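Local atomic coordinates of acid phosphatase (Bacillus anthracis, PDB entry 2I33), a protein that probably hydrolyses phosphate monoesters at acid pH as a magnesium-binding class C acid phosphatase of the HAD superfamily. Residues A[119-123]-A[168-172]; A[160-165]-A[183-189]. One frame throughout, in Å; residues are numbered along the deposited sequence. Where two conformers were deposited one is given.

Contact 1: residues A[119-123]-A[168-172]; sequences DIYYI and VSQTH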
loop_
_atom_site.group_PDB
_atom_site.type_symbol
_atom_site.label_atom_id
_atom_site.label_comp_id
_atom_site.label_asym_id
_atom_site.label_seq_id
_atom_site.Cartn_x
_atom_site.Cartn_y
_atom_site.Cartn_z
ATOM N N ASP A 119 22.449 -1.408 14.238
ATOM C CA ASP A 119 22.285 0.028 14.202
ATOM C C ASP A 119 21.145 0.460 13.283
ATOM O O ASP A 119 20.911 -0.119 12.226
ATOM C CB ASP A 119 23.583 0.727 13.768
ATOM C CG ASP A 119 24.612 0.816 14.892
ATOM O OD1 ASP A 119 24.180 0.944 16.065
ATOM O OD2 ASP A 119 25.842 0.791 14.594
ATOM N N ILE A 120 20.444 1.497 13.717
ATOM C CA ILE A 120 19.335 2.067 12.967
ATOM C C ILE A 120 19.717 3.458 12.510
ATOM O O ILE A 120 20.200 4.271 13.304
ATOM C CB ILE A 120 18.104 2.169 13.877
ATOM C CG1 ILE A 120 17.715 0.755 14.343
ATOM C CG2 ILE A 120 16.960 2.898 13.187
ATOM C CD1 ILE A 120 16.823 0.755 15.551
ATOM N N TYR A 121 19.490 3.744 11.227
ATOM C CA TYR A 121 19.637 5.098 10.699
ATOM C C TYR A 121 18.341 5.567 10.127
ATOM O O TYR A 121 17.752 4.908 9.286
ATOM C CB TYR A 121 20.739 5.181 9.674
ATOM C CG TYR A 121 22.003 4.896 10.412
ATOM C CD1 TYR A 121 22.638 5.894 11.129
ATOM C CD2 TYR A 121 22.501 3.601 10.499
ATOM C CE1 TYR A 121 23.770 5.615 11.881
ATOM C CE2 TYR A 121 23.606 3.314 11.225
ATOM C CZ TYR A 121 24.247 4.312 11.916
ATOM O OH TYR A 121 25.374 3.992 12.641
ATOM N N TYR A 122 17.875 6.679 10.668
ATOM C CA TYR A 122 16.671 7.329 10.171
ATOM C C TYR A 122 17.127 8.378 9.168
ATOM O O TYR A 122 17.576 9.448 9.550
ATOM C CB TYR A 122 15.888 8.001 11.295
ATOM C CG TYR A 122 15.547 7.089 12.451
ATOM C CD1 TYR A 122 14.489 6.226 12.381
ATOM C CD2 TYR A 122 16.306 7.098 13.627
ATOM C CE1 TYR A 122 14.158 5.406 13.429
ATOM C CE2 TYR A 122 15.993 6.270 14.669
ATOM C CZ TYR A 122 14.912 5.429 14.570
ATOM O OH TYR A 122 14.582 4.604 15.616
ATOM N N ILE A 123 16.987 8.074 7.876
ATOM C CA ILE A 123 17.384 8.991 6.823
ATOM C C ILE A 123 16.096 9.609 6.298
ATOM O O ILE A 123 15.318 8.943 5.652
ATOM C CB ILE A 123 18.168 8.265 5.723
ATOM C CG1 ILE A 123 19.411 7.613 6.340
ATOM C CG2 ILE A 123 18.556 9.254 4.617
ATOM C CD1 ILE A 123 20.244 6.788 5.373
ATOM N N VAL A 168 26.354 5.960 5.509
ATOM C CA VAL A 168 26.084 4.825 6.376
ATOM C C VAL A 168 26.796 3.579 5.871
ATOM O O VAL A 168 27.359 2.824 6.662
ATOM C CB VAL A 168 24.592 4.534 6.509
ATOM C CG1 VAL A 168 24.398 3.209 7.237
ATOM C CG2 VAL A 168 23.931 5.661 7.267
ATOM N N SER A 169 26.739 3.358 4.559
ATOM C CA SER A 169 27.302 2.148 3.954
ATOM C C SER A 169 28.810 2.121 4.131
ATOM O O SER A 169 29.450 1.067 3.981
ATOM C CB SER A 169 26.955 2.062 2.461
ATOM O OG SER A 169 27.852 2.883 1.690
ATOM N N GLN A 170 29.386 3.277 4.452
ATOM C CA GLN A 170 30.816 3.332 4.728
ATOM C C GLN A 170 31.167 2.493 5.956
ATOM O O GLN A 170 32.184 1.844 5.982
ATOM C CB GLN A 170 31.301 4.761 4.977
ATOM C CG GLN A 170 31.143 5.707 3.792
ATOM C CD GLN A 170 31.834 7.041 4.024
ATOM O OE1 GLN A 170 32.731 7.160 4.899
ATOM N NE2 GLN A 170 31.417 8.065 3.240
ATOM N N THR A 171 30.295 2.499 6.963
ATOM C CA THR A 171 30.605 1.887 8.253
ATOM C C THR A 171 29.748 0.669 8.532
ATOM O O THR A 171 30.050 -0.136 9.411
ATOM C CB THR A 171 30.395 2.920 9.347
ATOM O OG1 THR A 171 29.141 3.578 9.145
ATOM C CG2 THR A 171 31.558 3.953 9.312
ATOM N N HIS A 172 28.667 0.553 7.784
ATOM C CA HIS A 172 27.709 -0.491 8.024
ATOM C C HIS A 172 27.377 -1.180 6.734
ATOM O O HIS A 172 27.483 -0.605 5.653
ATOM C CB HIS A 172 26.449 0.107 8.637
ATOM C CG HIS A 172 26.669 0.695 9.990
ATOM N ND1 HIS A 172 27.334 1.893 10.188
ATOM C CD2 HIS A 172 26.345 0.237 11.221
ATOM C CE1 HIS A 172 27.419 2.138 11.486
ATOM N NE2 HIS A 172 26.811 1.155 12.132
#
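Y121, on a parallel strand of the Rossmann-like HAD core, meets V168, near the C-terminal end of helix 162-171, and H172, which follows that helix and opens strand 172-179. The edge of the Y121 ring points at the face of H172 in a T-shaped stack, centroids 5.1 Å apart and planes at 68°. On its own face the tyrosine carries V168: CG2 sits over the ring, 3.8 Å from Y121 CG, in a CH-pi contact offset toward the rim. The same methyl reaches I123 CD1, so one valine branch spans two strand side chains. With CG anti to the carbonyl carbon (chi1 -65°), H172 turns its imidazole back toward the start of the strand, and its NE2 donates to D119 OD2 at 2.7 Å, close to the ring plane and on the anti lone pair of the carboxylate. K59 forms a salt bridge with that same oxygen, which probably keeps D119 ionised. Beyond this first shell, H150 stacks on Y121, and L152 touches both Y121 and V168. The far side of the imidazole is held as well: H172 ND1 lies 2.7 Å from T171 OG1 in a hydrogen bond whose direction is open, fixing the rotation of the ring at both nitrogens.

Contact 2: residues A[160-165]-A[183-189]; sequences GKEKRR and SDFTGFD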
loop_
_atom_site.group_PDB
_atom_site.type_symbol
_atom_site.label_atom_id
_atom_site.label_comp_id
_atom_site.label_asym_id
_atom_site.label_seq_id
_atom_site.Cartn_x
_atom_site.Cartn_y
_atom_site.Cartn_z
ATOM N N GLY A 160 17.963 14.469 -2.637
ATOM C CA GLY A 160 17.737 13.075 -2.337
ATOM C C GLY A 160 18.488 12.638 -1.103
ATOM O O GLY A 160 18.897 13.463 -0.290
ATOM N N LYS A 161 18.686 11.328 -0.995
ATOM C CA LYS A 161 19.254 10.704 0.195
ATOM C C LYS A 161 20.513 9.891 -0.065
ATOM O O LYS A 161 21.088 9.345 0.876
ATOM C CB LYS A 161 18.214 9.767 0.808
ATOM C CG LYS A 161 17.080 10.496 1.460
ATOM C CD LYS A 161 15.967 9.532 1.792
ATOM C CE LYS A 161 14.887 10.209 2.640
ATOM N NZ LYS A 161 13.892 9.247 3.141
ATOM N N GLU A 162 20.920 9.776 -1.323
ATOM C CA GLU A 162 22.022 8.871 -1.640
ATOM C C GLU A 162 23.258 9.211 -0.820
ATOM O O GLU A 162 24.012 8.306 -0.424
ATOM C CB GLU A 162 22.334 8.856 -3.139
ATOM C CG GLU A 162 23.387 7.807 -3.567
ATOM C CD GLU A 162 23.043 6.354 -3.207
ATOM O OE1 GLU A 162 21.849 5.959 -3.112
ATOM O OE2 GLU A 162 24.014 5.577 -3.037
ATOM N N LYS A 163 23.500 10.499 -0.572
ATOM C CA LYS A 163 24.680 10.914 0.190
ATOM C C LYS A 163 24.702 10.323 1.605
ATOM O O LYS A 163 25.749 9.858 2.080
ATOM C CB LYS A 163 24.758 12.440 0.245
ATOM C CG LYS A 163 25.880 12.996 1.072
ATOM C CD LYS A 163 25.976 14.494 0.882
ATOM C CE LYS A 163 27.214 15.050 1.533
ATOM N NZ LYS A 163 27.194 16.533 1.513
ATOM N N ARG A 164 23.553 10.352 2.274
ATOM C CA ARG A 164 23.452 9.794 3.619
ATOM C C ARG A 164 23.538 8.263 3.612
ATOM O O ARG A 164 24.162 7.676 4.495
ATOM C CB ARG A 164 22.180 10.304 4.309
ATOM C CG ARG A 164 22.318 11.745 4.729
ATOM C CD ARG A 164 20.979 12.348 4.997
ATOM N NE ARG A 164 20.351 12.821 3.757
ATOM C CZ ARG A 164 19.056 13.118 3.647
ATOM N NH1 ARG A 164 18.256 12.931 4.661
ATOM N NH2 ARG A 164 18.577 13.556 2.496
ATOM N N ARG A 165 22.920 7.628 2.618
ATOM C CA ARG A 165 22.995 6.164 2.466
ATOM C C ARG A 165 24.435 5.756 2.280
ATOM O O ARG A 165 24.924 4.814 2.915
ATOM C CB ARG A 165 22.215 5.679 1.249
ATOM C CG ARG A 165 20.740 5.672 1.438
ATOM C CD ARG A 165 20.010 4.945 0.314
ATOM N NE ARG A 165 20.006 5.695 -0.941
ATOM C CZ ARG A 165 18.980 6.409 -1.407
ATOM N NH1 ARG A 165 17.859 6.547 -0.718
ATOM N NH2 ARG A 165 19.088 7.026 -2.575
ATOM N N SER A 183 12.372 6.866 -3.660
ATOM C CA SER A 183 13.655 7.545 -3.412
ATOM C C SER A 183 14.211 7.268 -1.992
ATOM O O SER A 183 15.320 7.698 -1.655
ATOM C CB SER A 183 13.599 9.043 -3.731
ATOM O OG SER A 183 12.488 9.639 -3.146
ATOM N N ASP A 184 13.466 6.525 -1.188
ATOM C CA ASP A 184 13.989 5.993 0.080
ATOM C C ASP A 184 14.879 4.766 -0.127
ATOM O O ASP A 184 15.495 4.272 0.820
ATOM C CB ASP A 184 12.840 5.626 0.999
ATOM C CG ASP A 184 11.948 6.807 1.328
ATOM O OD1 ASP A 184 12.413 7.971 1.259
ATOM O OD2 ASP A 184 10.767 6.552 1.656
ATOM N N PHE A 185 14.881 4.268 -1.356
ATOM C CA PHE A 185 15.756 3.191 -1.800
ATOM C C PHE A 185 16.701 3.714 -2.844
ATOM O O PHE A 185 16.473 4.748 -3.460
ATOM C CB PHE A 185 14.942 2.086 -2.433
ATOM C CG PHE A 185 13.711 1.758 -1.669
ATOM C CD1 PHE A 185 13.803 1.410 -0.333
ATOM C CD2 PHE A 185 12.473 1.845 -2.237
ATOM C CE1 PHE A 185 12.687 1.087 0.406
ATOM C CE2 PHE A 185 11.351 1.555 -1.487
ATOM C CZ PHE A 185 11.460 1.199 -0.158
ATOM N N THR A 186 17.724 2.929 -3.128
ATOM C CA THR A 186 18.695 3.317 -4.128
ATOM C C THR A 186 18.126 3.131 -5.540
ATOM O O THR A 186 17.489 2.115 -5.831
ATOM C CB THR A 186 19.943 2.462 -3.942
ATOM O OG1 THR A 186 19.560 1.083 -3.912
ATOM C CG2 THR A 186 20.589 2.797 -2.621
ATOM N N GLY A 187 18.374 4.094 -6.410
ATOM C CA GLY A 187 18.106 3.924 -7.837
ATOM C C GLY A 187 16.824 4.498 -8.415
ATOM O O GLY A 187 16.445 4.141 -9.542
ATOM N N PHE A 188 16.169 5.406 -7.684
ATOM C CA PHE A 188 14.893 5.968 -8.123
ATOM C C PHE A 188 14.786 7.495 -8.010
ATOM O O PHE A 188 13.684 8.037 -7.812
ATOM C CB PHE A 188 13.771 5.343 -7.294
ATOM C CG PHE A 188 13.711 3.855 -7.384
ATOM C CD1 PHE A 188 13.003 3.227 -8.409
ATOM C CD2 PHE A 188 14.343 3.069 -6.428
ATOM C CE1 PHE A 188 12.935 1.816 -8.456
ATOM C CE2 PHE A 188 14.301 1.692 -6.498
ATOM C CZ PHE A 188 13.601 1.066 -7.517
ATOM N N ASP A 189 15.914 8.186 -8.114
ATOM C CA ASP A 189 15.915 9.650 -7.989
ATOM C C ASP A 189 15.547 10.367 -9.280
ATOM O O ASP A 189 16.181 10.182 -10.332
ATOM C CB ASP A 189 17.286 10.155 -7.550
ATOM C CG ASP A 189 17.652 9.719 -6.151
ATOM O OD1 ASP A 189 16.800 9.844 -5.250
ATOM O OD2 ASP A 189 18.810 9.274 -5.958
HETATM O O HOH W 1 17.167 9.416 -2.774
HETATM O O HOH W 2 19.854 10.764 -3.860
HETATM O O HOH W 3 19.809 6.667 -5.575
HETATM O O HOH W 4 17.309 5.808 2.034
#
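The N-terminal end of helix 162-171, with K161 at its N-cap position, faces the loop that follows strand 172-179 beside the magnesium site of this HAD phosphatase. K161, extended beyond CG, sends NZ to D184 OD1 in a 2.7 Å salt bridge that meets the carboxylate from above its plane; D65, a magnesium ligand, is a second acidic partner of the lysine. R165 makes the other direct polar bond between the segments. Its NH1 donates to S183 O at 2.9 Å, nearly straight at 163° and in the guanidinium plane. NE and NH2 both grip E162 OE1, side-on, holding the group flat between the loop and its own helix: F185 O lies over one face, the backbone of K161 and E162 over the opposite one. T186 CG2 packs 3.4 Å from both R165 NE and E162 OE1. Waters fill in the polar contacts: one accepts from K161 N and R165 NH2, another joins R165 NH1 to D184 O, and a third links G187 N, D189 OD2 and E162 OE1. Around this seam, R165 also packs on I123 of strand 119-125 and F177 of strand 172-179, while F185 stacks on F211 of strand 211-213.

Contacts 1 and 2 hold opposite ends of helix 162-171, their centres about 13 Å apart: 119-123 packs against its C-terminal end, and the loop 183-189 against its first turn. I123, at the end of segment 119-123, joins them directly, since I123 O lies 2.9 Å from K161 NZ in a probable hydrogen bond and I123 CD1 is 3.9 Å from R165 N. The lysine thus ties the strand to both D184 and D65. Magnesium, bound by D65, D67 and D180, is about 4 Å from the D184 side chain but about 10 Å from that of I123, so contact 2 borders the metal site while contact 1 lies farther from it, buried between the sheet and the other end of the helix.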